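Local coordinates for protein mRNA export factor MEX67 (PDB 1Q40) that probably exports mRNA from the nucleus, its NTF2-like middle domain pairing with a partner protein through one face of a curved beta sheet, at residues E124-P129 / G133-L138; A22-L27 / F183-V188; I37-E42 / A200-L205; A30-L35 / P108-D113. All blocks are in the same frame, centred on the assembly; numbering follows the deposited sequence.

Contact 1: E124-P129 / G133-L138; sequences EVYKFP and GIMITL
The Tyr126 ring lies under the side chain of Met135, modelled as selenomethionine, whose CB stands over one ring face, 3.8 Å from the centroid and 15° off the ring normal. Tyr126 carries its CG between the backbone N and the carbonyl carbon (chi1 50°), which tips the ring across the strands onto its neighbour. The bent Met135 chain then brings SE to the edge of the Phe128 ring, 3.8 Å from Phe128 CD1, a Met-aromatic contact beyond the end of the strand. On the opposite sheet face Val125 CG2 packs against Ile134 CD1 at 4.1 Å, the two side chains lying alongside each other, and Val125 and Ile136 also touch helix 14-29. Thr137 sits beside Glu124 on the face of Tyr126 and Met135; its OG1 bonds to Thr186, while Glu124 OE2 bonds to His139. Paired backbone bonds join Glu124 with Thr137 and Tyr126 with Met135, the shortest being Met135 N to Tyr126 O at 2.8 Å. Phe128 N reaches Gly133 O from above the carbonyl plane where the chain turns. Glu124, Tyr126 and Met135 also meet another protein chain, so this antiparallel beta hairpin adds to the intermolecular surface of an NTF2-like sheet.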
loop_
_atom_site.group_PDB
_atom_site.type_symbol
_atom_site.label_atom_id
_atom_site.label_comp_id
_atom_site.label_asym_id
_atom_site.label_seq_id
_atom_site.Cartn_x
_atom_site.Cartn_y
_atom_site.Cartn_z
ATOM N N GLU B 124 -1.162 4.792 -10.167
ATOM C CA GLU B 124 -2.588 4.611 -10.441
ATOM C C GLU B 124 -3.335 5.885 -10.056
ATOM O O GLU B 124 -3.000 6.525 -9.066
ATOM C CB GLU B 124 -3.155 3.441 -9.638
ATOM C CG GLU B 124 -2.431 2.123 -9.845
ATOM C CD GLU B 124 -1.213 1.948 -8.948
ATOM O OE1 GLU B 124 -0.111 1.782 -9.489
ATOM O OE2 GLU B 124 -1.352 1.971 -7.703
ATOM N N VAL B 125 -4.342 6.251 -10.843
ATOM C CA VAL B 125 -5.205 7.389 -10.529
ATOM C C VAL B 125 -6.662 7.043 -10.859
ATOM O O VAL B 125 -6.964 6.559 -11.949
ATOM C CB VAL B 125 -4.735 8.695 -11.244
ATOM C CG1 VAL B 125 -4.463 8.457 -12.707
ATOM C CG2 VAL B 125 -5.755 9.827 -11.073
ATOM N N TYR B 126 -7.545 7.277 -9.896
ATOM C CA TYR B 126 -8.949 6.917 -10.018
ATOM C C TYR B 126 -9.816 7.767 -9.083
ATOM O O TYR B 126 -9.302 8.508 -8.259
ATOM C CB TYR B 126 -9.138 5.417 -9.732
ATOM C CG TYR B 126 -8.489 4.919 -8.439
ATOM C CD1 TYR B 126 -9.260 4.667 -7.310
ATOM C CD2 TYR B 126 -7.114 4.693 -8.355
ATOM C CE1 TYR B 126 -8.685 4.206 -6.124
ATOM C CE2 TYR B 126 -6.519 4.232 -7.162
ATOM C CZ TYR B 126 -7.321 3.990 -6.055
ATOM O OH TYR B 126 -6.772 3.532 -4.883
ATOM N N LYS B 127 -11.132 7.653 -9.220
ATOM C CA LYS B 127 -12.070 8.449 -8.434
ATOM C C LYS B 127 -12.171 7.984 -6.975
ATOM O O LYS B 127 -12.217 6.789 -6.692
ATOM C CB LYS B 127 -13.474 8.405 -9.062
ATOM C CG LYS B 127 -13.664 9.310 -10.276
ATOM C CD LYS B 127 -15.126 9.298 -10.742
ATOM C CE LYS B 127 -15.316 10.022 -12.073
ATOM N NZ LYS B 127 -16.750 10.331 -12.350
ATOM N N PHE B 128 -12.207 8.956 -6.070
ATOM C CA PHE B 128 -12.641 8.764 -4.691
ATOM C C PHE B 128 -14.186 8.772 -4.681
ATOM O O PHE B 128 -14.789 9.545 -5.427
ATOM C CB PHE B 128 -12.076 9.906 -3.832
ATOM C CG PHE B 128 -12.116 9.644 -2.357
ATOM C CD1 PHE B 128 -11.304 8.674 -1.790
ATOM C CD2 PHE B 128 -12.957 10.374 -1.530
ATOM C CE1 PHE B 128 -11.340 8.428 -0.428
ATOM C CE2 PHE B 128 -12.995 10.130 -0.166
ATOM C CZ PHE B 128 -12.181 9.153 0.383
ATOM N N PRO B 129 -14.836 7.945 -3.853
ATOM C CA PRO B 129 -16.305 7.809 -3.904
ATOM C C PRO B 129 -17.111 9.091 -3.628
ATOM O O PRO B 129 -18.182 9.232 -4.208
ATOM C CB PRO B 129 -16.603 6.763 -2.817
ATOM C CG PRO B 129 -15.315 6.051 -2.605
ATOM C CD PRO B 129 -14.264 7.097 -2.791
ATOM N N GLY B 133 -13.408 13.834 -5.300
ATOM C CA GLY B 133 -11.968 13.707 -5.171
ATOM C C GLY B 133 -11.382 12.656 -6.094
ATOM O O GLY B 133 -12.111 11.884 -6.714
ATOM N N ILE B 134 -10.055 12.653 -6.202
ATOM C CA ILE B 134 -9.331 11.597 -6.897
ATOM C C ILE B 134 -8.255 11.014 -5.984
ATOM O O ILE B 134 -7.748 11.693 -5.099
ATOM C CB ILE B 134 -8.730 12.097 -8.247
ATOM C CG1 ILE B 134 -7.653 13.157 -8.038
ATOM C CG2 ILE B 134 -9.832 12.665 -9.160
ATOM C CD1 ILE B 134 -6.752 13.312 -9.229
HETATM N N MSE B 135 -7.948 9.743 -6.206
HETATM C CA MSE B 135 -6.890 9.023 -5.511
HETATM C C MSE B 135 -5.702 8.951 -6.438
HETATM O O MSE B 135 -5.852 8.551 -7.583
HETATM C CB MSE B 135 -7.321 7.592 -5.220
HETATM C CG MSE B 135 -8.522 7.452 -4.331
HETATM SE SE MSE B 135 -7.984 6.917 -2.542
HETATM C CE MSE B 135 -7.753 5.115 -2.727
ATOM N N ILE B 136 -4.530 9.337 -5.946
ATOM C CA ILE B 136 -3.282 9.186 -6.679
ATOM C C ILE B 136 -2.297 8.376 -5.835
ATOM O O ILE B 136 -1.951 8.783 -4.730
ATOM C CB ILE B 136 -2.662 10.562 -7.001
ATOM C CG1 ILE B 136 -3.664 11.472 -7.724
ATOM C CG2 ILE B 136 -1.400 10.375 -7.842
ATOM C CD1 ILE B 136 -3.266 12.936 -7.741
ATOM N N THR B 137 -1.851 7.239 -6.363
ATOM C CA THR B 137 -0.831 6.423 -5.711
ATOM C C THR B 137 0.409 6.288 -6.596
ATOM O O THR B 137 0.321 5.882 -7.755
ATOM C CB THR B 137 -1.407 5.051 -5.348
ATOM O OG1 THR B 137 -2.398 5.222 -4.332
ATOM C CG2 THR B 137 -0.382 4.160 -4.676
ATOM N N LEU B 138 1.560 6.640 -6.030
ATOM C CA LEU B 138 2.835 6.602 -6.715
ATOM C C LEU B 138 3.731 5.566 -6.053
ATOM O O LEU B 138 3.760 5.457 -4.828
ATOM C CB LEU B 138 3.495 7.983 -6.645
ATOM C CG LEU B 138 4.880 8.128 -7.295
ATOM C CD1 LEU B 138 4.768 8.006 -8.791
ATOM C CD2 LEU B 138 5.563 9.439 -6.887
HETATM O O HOH W 1 -4.399 3.821 -4.618
#

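Contact 2: A22-L27 / F183-V188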
loop_
_atom_site.group_PDB
_atom_site.type_symbol
_atom_site.label_atom_id
_atom_site.label_comp_id
_atom_site.label_asym_id
_atom_site.label_seq_id
_atom_site.Cartn_x
_atom_site.Cartn_y
_atom_site.Cartn_z
ATOM N N ALA B 22 4.420 15.743 -10.545
ATOM C CA ALA B 22 5.630 16.378 -11.077
ATOM C C ALA B 22 6.020 17.615 -10.264
ATOM O O ALA B 22 7.180 17.775 -9.891
ATOM C CB ALA B 22 5.435 16.749 -12.548
ATOM N N ASN B 23 5.046 18.478 -9.991
ATOM C CA ASN B 23 5.268 19.663 -9.171
ATOM C C ASN B 23 5.513 19.306 -7.712
ATOM O O ASN B 23 6.360 19.918 -7.065
ATOM C CB ASN B 23 4.081 20.625 -9.262
ATOM C CG ASN B 23 4.250 21.846 -8.362
ATOM O OD1 ASN B 23 3.429 22.098 -7.472
ATOM N ND2 ASN B 23 5.336 22.593 -8.569
ATOM N N TYR B 24 4.769 18.319 -7.203
ATOM C CA TYR B 24 4.904 17.881 -5.814
ATOM C C TYR B 24 6.335 17.448 -5.536
ATOM O O TYR B 24 6.944 17.901 -4.576
ATOM C CB TYR B 24 3.945 16.724 -5.463
ATOM C CG TYR B 24 3.817 16.545 -3.958
ATOM C CD1 TYR B 24 2.722 17.063 -3.267
ATOM C CD2 TYR B 24 4.818 15.899 -3.222
ATOM C CE1 TYR B 24 2.614 16.933 -1.894
ATOM C CE2 TYR B 24 4.719 15.772 -1.839
ATOM C CZ TYR B 24 3.614 16.291 -1.186
ATOM O OH TYR B 24 3.513 16.180 0.176
ATOM N N LEU B 25 6.859 16.575 -6.387
ATOM C CA LEU B 25 8.178 15.992 -6.184
ATOM C C LEU B 25 9.306 16.998 -6.378
ATOM O O LEU B 25 10.314 16.930 -5.684
ATOM C CB LEU B 25 8.378 14.773 -7.093
ATOM C CG LEU B 25 7.597 13.512 -6.679
ATOM C CD1 LEU B 25 7.935 12.373 -7.628
ATOM C CD2 LEU B 25 7.875 13.123 -5.229
ATOM N N LYS B 26 9.134 17.929 -7.317
ATOM C CA LYS B 26 10.079 19.032 -7.468
ATOM C C LYS B 26 10.283 19.733 -6.130
ATOM O O LYS B 26 11.414 19.892 -5.685
ATOM C CB LYS B 26 9.596 20.032 -8.525
ATOM C CG LYS B 26 10.683 21.007 -8.984
ATOM C CD LYS B 26 10.175 21.961 -10.078
ATOM C CE LYS B 26 9.489 23.203 -9.492
ATOM N NZ LYS B 26 9.606 24.379 -10.396
ATOM N N LEU B 27 9.184 20.121 -5.482
ATOM C CA LEU B 27 9.233 20.850 -4.206
ATOM C C LEU B 27 9.575 19.956 -3.009
ATOM O O LEU B 27 10.197 20.407 -2.039
ATOM C CB LEU B 27 7.905 21.580 -3.955
ATOM C CG LEU B 27 7.525 22.625 -5.019
ATOM C CD1 LEU B 27 6.283 23.402 -4.614
ATOM C CD2 LEU B 27 8.674 23.569 -5.295
ATOM N N PHE B 183 9.489 3.165 -2.060
ATOM C CA PHE B 183 8.330 3.742 -1.398
ATOM C C PHE B 183 7.061 3.670 -2.237
ATOM O O PHE B 183 7.093 3.471 -3.461
ATOM C CB PHE B 183 8.597 5.220 -1.077
ATOM C CG PHE B 183 8.445 6.123 -2.268
ATOM C CD1 PHE B 183 7.227 6.754 -2.526
ATOM C CD2 PHE B 183 9.498 6.309 -3.148
ATOM C CE1 PHE B 183 7.063 7.562 -3.648
ATOM C CE2 PHE B 183 9.354 7.132 -4.280
ATOM C CZ PHE B 183 8.140 7.763 -4.527
ATOM N N ASP B 184 5.946 3.863 -1.533
ATOM C CA ASP B 184 4.632 4.074 -2.118
ATOM C C ASP B 184 3.976 5.239 -1.384
ATOM O O ASP B 184 4.088 5.349 -0.174
ATOM C CB ASP B 184 3.787 2.818 -1.969
ATOM C CG ASP B 184 4.580 1.542 -2.241
ATOM O OD1 ASP B 184 4.602 1.096 -3.424
ATOM O OD2 ASP B 184 5.205 0.934 -1.328
ATOM N N ARG B 185 3.285 6.102 -2.113
ATOM C CA ARG B 185 2.654 7.260 -1.522
ATOM C C ARG B 185 1.271 7.484 -2.133
ATOM O O ARG B 185 1.136 7.531 -3.353
ATOM C CB ARG B 185 3.522 8.493 -1.741
ATOM C CG ARG B 185 3.166 9.652 -0.827
ATOM C CD ARG B 185 4.204 10.774 -0.818
ATOM N NE ARG B 185 3.865 11.768 0.190
ATOM C CZ ARG B 185 4.670 12.732 0.616
ATOM N NH1 ARG B 185 4.238 13.585 1.532
ATOM N NH2 ARG B 185 5.897 12.850 0.147
ATOM N N THR B 186 0.272 7.651 -1.272
ATOM C CA THR B 186 -1.128 7.804 -1.663
ATOM C C THR B 186 -1.662 9.160 -1.215
ATOM O O THR B 186 -1.569 9.515 -0.044
ATOM C CB THR B 186 -1.972 6.674 -1.033
ATOM O OG1 THR B 186 -1.569 5.420 -1.579
ATOM C CG2 THR B 186 -3.450 6.778 -1.421
ATOM N N PHE B 187 -2.218 9.904 -2.167
ATOM C CA PHE B 187 -2.859 11.186 -1.929
ATOM C C PHE B 187 -4.367 11.059 -2.223
ATOM O O PHE B 187 -4.751 10.474 -3.231
ATOM C CB PHE B 187 -2.290 12.252 -2.874
ATOM C CG PHE B 187 -0.797 12.461 -2.771
ATOM C CD1 PHE B 187 -0.277 13.428 -1.926
ATOM C CD2 PHE B 187 0.078 11.731 -3.564
ATOM C CE1 PHE B 187 1.093 13.653 -1.848
ATOM C CE2 PHE B 187 1.454 11.939 -3.497
ATOM C CZ PHE B 187 1.959 12.910 -2.641
ATOM N N VAL B 188 -5.215 11.600 -1.354
ATOM C CA VAL B 188 -6.597 11.905 -1.721
ATOM C C VAL B 188 -6.640 13.410 -1.962
ATOM O O VAL B 188 -6.397 14.187 -1.043
ATOM C CB VAL B 188 -7.599 11.522 -0.616
ATOM C CG1 VAL B 188 -9.027 11.887 -1.026
ATOM C CG2 VAL B 188 -7.503 10.046 -0.300
#
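Tyr24 reaches from helix 14-29 to Arg185 and Phe187, which both approach from the same side of its ring, Phe187 over the face and Arg185 nearer the hydroxyl end. The tight part is aromatic: Phe187 turns an edge toward the Tyr24 ring face in a T-shaped pair, centroids 4.9 Å apart and planes at 62°. Phe187 CE1 makes the touch, 3.6 Å from Tyr24 CE1 and displaced toward the rim of the tyrosine ring. A chi1 of -164° swings the Tyr24 ring away from its own amide nitrogen and down to the sheet. Phe20 adds a second edge-to-face partner for Phe187. This is the helix-on-sheet packing of the NTF2-like fold, in which the N-terminal helix lies across the concave face of a strongly bent sheet. Arg185 touches Tyr24 without a hydrogen bond. Its extended chain sets the guanidinium at 74° to the tyrosine ring, with Tyr24 CE2 over one guanidinium face and 3.7 Å from Arg185 NH2. Tyr24 OH and Arg185 NH1 are 3.0 Å apart, but the angle is poor; the hydroxyl bonds instead to Tyr39, and NH1 forms a salt bridge with Asp202. Trp28 makes a cation-pi contact with the same guanidinium, so this buried charge has both an acidic and an aromatic partner. The loose part is the outer side of the helix turn, where Asn23 and Lys26 are exposed and make no contact with the strand segment.

Contact 3: I37-E42 / A200-L205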
loop_
_atom_site.group_PDB
_atom_site.type_symbol
_atom_site.label_atom_id
_atom_site.label_comp_id
_atom_site.label_asym_id
_atom_site.label_seq_id
_atom_site.Cartn_x
_atom_site.Cartn_y
_atom_site.Cartn_z
ATOM N N ILE B 37 0.635 24.959 1.247
ATOM C CA ILE B 37 -0.625 25.492 0.732
ATOM C C ILE B 37 -1.630 24.376 0.362
ATOM O O ILE B 37 -2.842 24.570 0.458
ATOM C CB ILE B 37 -0.356 26.447 -0.476
ATOM C CG1 ILE B 37 -1.610 27.259 -0.834
ATOM C CG2 ILE B 37 0.133 25.675 -1.694
ATOM C CD1 ILE B 37 -1.977 28.343 0.192
ATOM N N LEU B 38 -1.124 23.208 -0.039
ATOM C CA LEU B 38 -1.977 22.064 -0.382
ATOM C C LEU B 38 -2.736 21.484 0.808
ATOM O O LEU B 38 -3.717 20.785 0.635
ATOM C CB LEU B 38 -1.152 20.941 -1.014
ATOM C CG LEU B 38 -0.441 21.238 -2.328
ATOM C CD1 LEU B 38 0.518 20.109 -2.664
ATOM C CD2 LEU B 38 -1.451 21.447 -3.447
ATOM N N TYR B 39 -2.278 21.762 2.017
ATOM C CA TYR B 39 -2.853 21.143 3.200
ATOM C C TYR B 39 -3.674 22.160 3.986
ATOM O O TYR B 39 -3.320 23.336 4.044
ATOM C CB TYR B 39 -1.737 20.534 4.051
ATOM C CG TYR B 39 -0.954 19.457 3.324
ATOM C CD1 TYR B 39 -1.290 18.105 3.460
ATOM C CD2 TYR B 39 0.115 19.783 2.495
ATOM C CE1 TYR B 39 -0.581 17.112 2.793
ATOM C CE2 TYR B 39 0.832 18.801 1.826
ATOM C CZ TYR B 39 0.478 17.462 1.981
ATOM O OH TYR B 39 1.187 16.489 1.320
ATOM N N GLN B 40 -4.780 21.698 4.566
ATOM C CA GLN B 40 -5.659 22.532 5.383
ATOM C C GLN B 40 -5.779 21.958 6.799
ATOM O O GLN B 40 -5.082 21.002 7.139
ATOM C CB GLN B 40 -7.030 22.634 4.717
ATOM C CG GLN B 40 -6.993 23.160 3.293
ATOM C CD GLN B 40 -6.735 24.657 3.219
ATOM O OE1 GLN B 40 -5.653 25.129 3.599
ATOM N NE2 GLN B 40 -7.720 25.409 2.719
ATOM N N ASN B 41 -6.655 22.544 7.618
ATOM C CA ASN B 41 -6.792 22.168 9.036
ATOM C C ASN B 41 -7.142 20.700 9.277
ATOM O O ASN B 41 -6.604 20.084 10.196
ATOM C CB ASN B 41 -7.835 23.046 9.743
ATOM C CG ASN B 41 -7.331 24.441 10.017
ATOM O OD1 ASN B 41 -6.131 24.678 10.056
ATOM N ND2 ASN B 41 -8.254 25.381 10.206
ATOM N N GLU B 42 -8.031 20.157 8.450
ATOM C CA GLU B 42 -8.495 18.777 8.585
ATOM C C GLU B 42 -7.620 17.743 7.842
ATOM O O GLU B 42 -7.853 16.542 7.959
ATOM C CB GLU B 42 -9.952 18.668 8.102
ATOM C CG GLU B 42 -10.973 19.341 9.018
ATOM C CD GLU B 42 -12.420 18.964 8.683
ATOM O OE1 GLU B 42 -12.724 18.660 7.499
ATOM O OE2 GLU B 42 -13.269 18.977 9.606
ATOM N N ALA B 200 -6.365 16.033 1.157
ATOM C CA ALA B 200 -7.137 15.626 2.327
ATOM C C ALA B 200 -6.403 14.583 3.168
ATOM O O ALA B 200 -6.501 14.592 4.390
ATOM C CB ALA B 200 -8.484 15.069 1.897
ATOM N N SER B 201 -5.719 13.670 2.488
ATOM C CA SER B 201 -5.033 12.530 3.107
ATOM C C SER B 201 -3.764 12.229 2.324
ATOM O O SER B 201 -3.747 12.326 1.103
ATOM C CB SER B 201 -5.939 11.288 3.134
ATOM O OG SER B 201 -5.213 10.121 3.514
ATOM N N ASP B 202 -2.713 11.835 3.039
ATOM C CA ASP B 202 -1.388 11.637 2.473
ATOM C C ASP B 202 -0.692 10.568 3.321
ATOM O O ASP B 202 -0.411 10.816 4.494
ATOM C CB ASP B 202 -0.654 12.965 2.540
ATOM C CG ASP B 202 0.705 12.952 1.878
ATOM O OD1 ASP B 202 1.235 11.876 1.528
ATOM O OD2 ASP B 202 1.336 14.016 1.692
ATOM N N THR B 203 -0.454 9.381 2.743
ATOM C CA THR B 203 0.235 8.288 3.436
ATOM C C THR B 203 1.481 7.879 2.658
ATOM O O THR B 203 1.397 7.564 1.472
ATOM C CB THR B 203 -0.687 7.048 3.653
ATOM O OG1 THR B 203 -1.356 6.670 2.437
ATOM C CG2 THR B 203 -1.822 7.378 4.572
ATOM N N LEU B 204 2.624 7.875 3.345
ATOM C CA LEU B 204 3.911 7.542 2.760
ATOM C C LEU B 204 4.386 6.250 3.399
ATOM O O LEU B 204 4.462 6.165 4.617
ATOM C CB LEU B 204 4.929 8.645 3.066
ATOM C CG LEU B 204 6.390 8.426 2.651
ATOM C CD1 LEU B 204 6.528 8.119 1.166
ATOM C CD2 LEU B 204 7.211 9.639 3.005
ATOM N N LEU B 205 4.704 5.257 2.569
ATOM C CA LEU B 205 5.261 3.996 3.018
ATOM C C LEU B 205 6.716 3.900 2.560
ATOM O O LEU B 205 7.006 4.066 1.376
ATOM C CB LEU B 205 4.455 2.817 2.471
ATOM C CG LEU B 205 4.830 1.440 3.066
ATOM C CD1 LEU B 205 3.618 0.564 3.180
ATOM C CD2 LEU B 205 5.882 0.704 2.229
HETATM O O HOH W 2 -8.561 14.377 6.301
#
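Tyr39 gives its hydroxyl proton to Asp202 in a short hydrogen bond, 2.5 Å from Tyr39 OH to Asp202 OD2, and this is the direct polar link between the two segments. The carboxylate oxygen receives it on the anti lone pair, the one away from OD1. Although the side chains cross at about a right angle, the ring and carboxylate planes are only 13° apart, and OD2 lies at the ring edge in its plane. Asp202 has CG anti to the backbone N (chi1 -175°), which directs its carboxylate toward the tyrosine. OD2 also pairs with Arg185, whose charge would be expected to favour the ionised form of Asp202.

Van der Waals contact between the side chains is slight: Asp202 CB comes no nearer than 4.2 Å to Tyr39 CE1. A water-mediated link lies farther along the loop. One water donates to Glu42 O and to Ala200 O, each at 2.8 Å, tying together two carbonyls that stand 4.3 Å apart at Glu42 O and Ala200 O.

Residues 37-42, which begin with the end of a 3-10 segment, lie in the connection between helix 14-29 and strand 44-49. That strand runs parallel to strand 198-208; strand 181-190 flanks the latter antiparallel. Asp202 projects from the helix-covered face of the sheet, touching Phe45, Phe187 and Tyr24, whereas Ser201 and Thr203 hydrogen-bond to another protein chain.

Contact 4: A30-L35 / P108-D113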
loop_
_atom_site.group_PDB
_atom_site.type_symbol
_atom_site.label_atom_id
_atom_site.label_comp_id
_atom_site.label_asym_id
_atom_site.label_seq_id
_atom_site.Cartn_x
_atom_site.Cartn_y
_atom_site.Cartn_z
ATOM N N ALA B 30 13.108 19.996 -3.157
ATOM C CA ALA B 30 13.683 21.348 -3.058
ATOM C C ALA B 30 13.283 22.086 -1.775
ATOM O O ALA B 30 14.077 22.191 -0.844
ATOM C CB ALA B 30 13.312 22.171 -4.293
ATOM N N ASN B 31 12.060 22.608 -1.730
ATOM C CA ASN B 31 11.581 23.363 -0.577
ATOM C C ASN B 31 10.205 22.862 -0.127
ATOM O O ASN B 31 9.192 23.209 -0.722
ATOM C CB ASN B 31 11.524 24.850 -0.929
ATOM C CG ASN B 31 11.341 25.732 0.288
ATOM O OD1 ASN B 31 11.201 25.246 1.414
ATOM N ND2 ASN B 31 11.338 27.042 0.067
ATOM N N ARG B 32 10.182 22.045 0.921
ATOM C CA ARG B 32 8.937 21.452 1.403
ATOM C C ARG B 32 7.944 22.448 2.004
ATOM O O ARG B 32 6.749 22.167 2.060
ATOM C CB ARG B 32 9.232 20.336 2.410
ATOM C CG ARG B 32 9.762 19.092 1.731
ATOM C CD ARG B 32 10.273 18.025 2.675
ATOM N NE ARG B 32 10.950 16.977 1.920
ATOM C CZ ARG B 32 11.711 16.023 2.449
ATOM N NH1 ARG B 32 11.891 15.951 3.760
ATOM N NH2 ARG B 32 12.294 15.132 1.650
ATOM N N SER B 33 8.425 23.605 2.455
ATOM C CA SER B 33 7.520 24.639 2.956
ATOM C C SER B 33 6.564 25.134 1.864
ATOM O O SER B 33 5.453 25.564 2.162
ATOM C CB SER B 33 8.306 25.815 3.556
ATOM O OG SER B 33 9.187 26.384 2.605
ATOM N N GLU B 34 6.996 25.057 0.607
ATOM C CA GLU B 34 6.191 25.509 -0.529
ATOM C C GLU B 34 4.992 24.603 -0.839
ATOM O O GLU B 34 4.071 25.009 -1.559
ATOM C CB GLU B 34 7.069 25.650 -1.771
ATOM C CG GLU B 34 8.134 26.734 -1.650
ATOM C CD GLU B 34 8.646 27.227 -2.996
ATOM O OE1 GLU B 34 9.837 26.984 -3.305
ATOM O OE2 GLU B 34 7.867 27.870 -3.742
ATOM N N LEU B 35 5.010 23.383 -0.295
ATOM C CA LEU B 35 3.913 22.431 -0.461
ATOM C C LEU B 35 2.751 22.670 0.497
ATOM O O LEU B 35 1.667 22.147 0.275
ATOM C CB LEU B 35 4.421 21.001 -0.253
ATOM C CG LEU B 35 5.443 20.509 -1.279
ATOM C CD1 LEU B 35 6.197 19.289 -0.739
ATOM C CD2 LEU B 35 4.758 20.203 -2.604
ATOM N N PRO B 108 14.406 12.538 5.817
ATOM C CA PRO B 108 15.622 12.859 5.053
ATOM C C PRO B 108 15.313 13.574 3.725
ATOM O O PRO B 108 14.275 13.332 3.089
ATOM C CB PRO B 108 16.265 11.490 4.831
ATOM C CG PRO B 108 15.813 10.669 6.021
ATOM C CD PRO B 108 14.406 11.140 6.292
ATOM N N LYS B 109 16.208 14.476 3.345
ATOM C CA LYS B 109 16.108 15.215 2.091
ATOM C C LYS B 109 16.413 14.280 0.934
ATOM O O LYS B 109 17.271 13.414 1.047
ATOM C CB LYS B 109 17.060 16.413 2.115
ATOM C CG LYS B 109 16.773 17.345 3.317
ATOM C CD LYS B 109 17.522 18.656 3.255
ATOM C CE LYS B 109 17.128 19.538 4.425
ATOM N NZ LYS B 109 18.067 20.658 4.603
ATOM N N THR B 110 15.710 14.475 -0.179
ATOM C CA THR B 110 15.647 13.486 -1.250
ATOM C C THR B 110 15.899 14.054 -2.637
ATOM O O THR B 110 15.829 15.263 -2.875
ATOM C CB THR B 110 14.241 12.851 -1.280
ATOM O OG1 THR B 110 13.242 13.888 -1.284
ATOM C CG2 THR B 110 13.967 12.032 0.000
ATOM N N ARG B 111 16.152 13.141 -3.564
ATOM C CA ARG B 111 15.977 13.417 -4.977
ATOM C C ARG B 111 15.278 12.228 -5.644
ATOM O O ARG B 111 15.751 11.095 -5.575
ATOM C CB ARG B 111 17.297 13.782 -5.654
ATOM C CG ARG B 111 18.419 12.826 -5.432
ATOM C CD ARG B 111 18.757 12.003 -6.663
ATOM N NE ARG B 111 19.444 12.787 -7.686
ATOM C CZ ARG B 111 19.721 12.334 -8.905
ATOM N NH1 ARG B 111 19.371 11.099 -9.262
ATOM N NH2 ARG B 111 20.352 13.117 -9.775
ATOM N N HIS B 112 14.100 12.504 -6.200
ATOM C CA HIS B 112 13.337 11.572 -7.014
ATOM C C HIS B 112 13.635 11.928 -8.465
ATOM O O HIS B 112 13.376 13.048 -8.895
ATOM C CB HIS B 112 11.839 11.738 -6.767
ATOM C CG HIS B 112 11.400 11.419 -5.367
ATOM N ND1 HIS B 112 11.723 12.206 -4.283
ATOM C CD2 HIS B 112 10.632 10.414 -4.887
ATOM C CE1 HIS B 112 11.184 11.689 -3.191
ATOM N NE2 HIS B 112 10.513 10.603 -3.531
ATOM N N ASP B 113 14.164 10.978 -9.221
ATOM C CA ASP B 113 14.666 11.244 -10.572
ATOM C C ASP B 113 13.555 11.024 -11.608
ATOM O O ASP B 113 13.704 10.239 -12.542
ATOM C CB ASP B 113 15.883 10.341 -10.811
ATOM C CG ASP B 113 16.671 10.709 -12.051
ATOM O OD1 ASP B 113 16.815 11.918 -12.361
ATOM O OD2 ASP B 113 17.192 9.825 -12.773
#
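Arg32 NH2 reaches Pro108 O, just ahead of strand 109-111, as its main acceptor across the contact. Just before it in the sequence, Asn31 OD1 accepts a bond from Ser33 OG at 2.6 Å, within the turn that opens the 3-10 segment 32-35. Arg32 itself leaves this segment with its chain extended from CG to NE, which carries the guanidinium out to residues 108-110. The bond from Arg32 NH2 to Pro108 O measures 3.0 Å and is fairly straight, 165° at the hydrogen. The oxygen lies near the guanidinium plane, while the donor is tilted 30° from the carbonyl plane. Arg32 NH2 also gives a weak bond, 3.3 Å long, to Thr110 OG1, a hydroxyl that is bonded to Asp29 as well. The remaining nitrogens are held too: NE by Trp28 O, NH1 by Phe104 O and Leu107 O, so backbone carbonyls grip the group at several points and fix its rotation. Farther on, Leu35 packs against Leu27 and Trp28. The contact therefore joins the loop after helix 14-29 to the end of helix 96-105 and to strand 109-111, which pairs with the C-terminal part of strand 134-146.

In the fold
All four contacts reach one curved sheet. Contacts 1 and 2, with centres 12 Å apart, share the pairing of strands 134-146 and 181-190, where Ile136 O meets Phe187 N at 2.8 Å. Contacts 2 and 3, with centres 11 Å apart, are joined through Tyr24 OH and Tyr39 OH, 2.6 Å from each other, so that their polar groups make one buried network. Contact 4 lies about 10 Å from contact 2, centre to centre; His112 packs on Phe183, and Leu35 on Leu27. The partner chain meets contacts 1, 2 and 3 but not the segments of contact 4. Contacts 1 and 4 have centres about 22 Å apart and do not touch, though their nearest atoms come within about 6 Å.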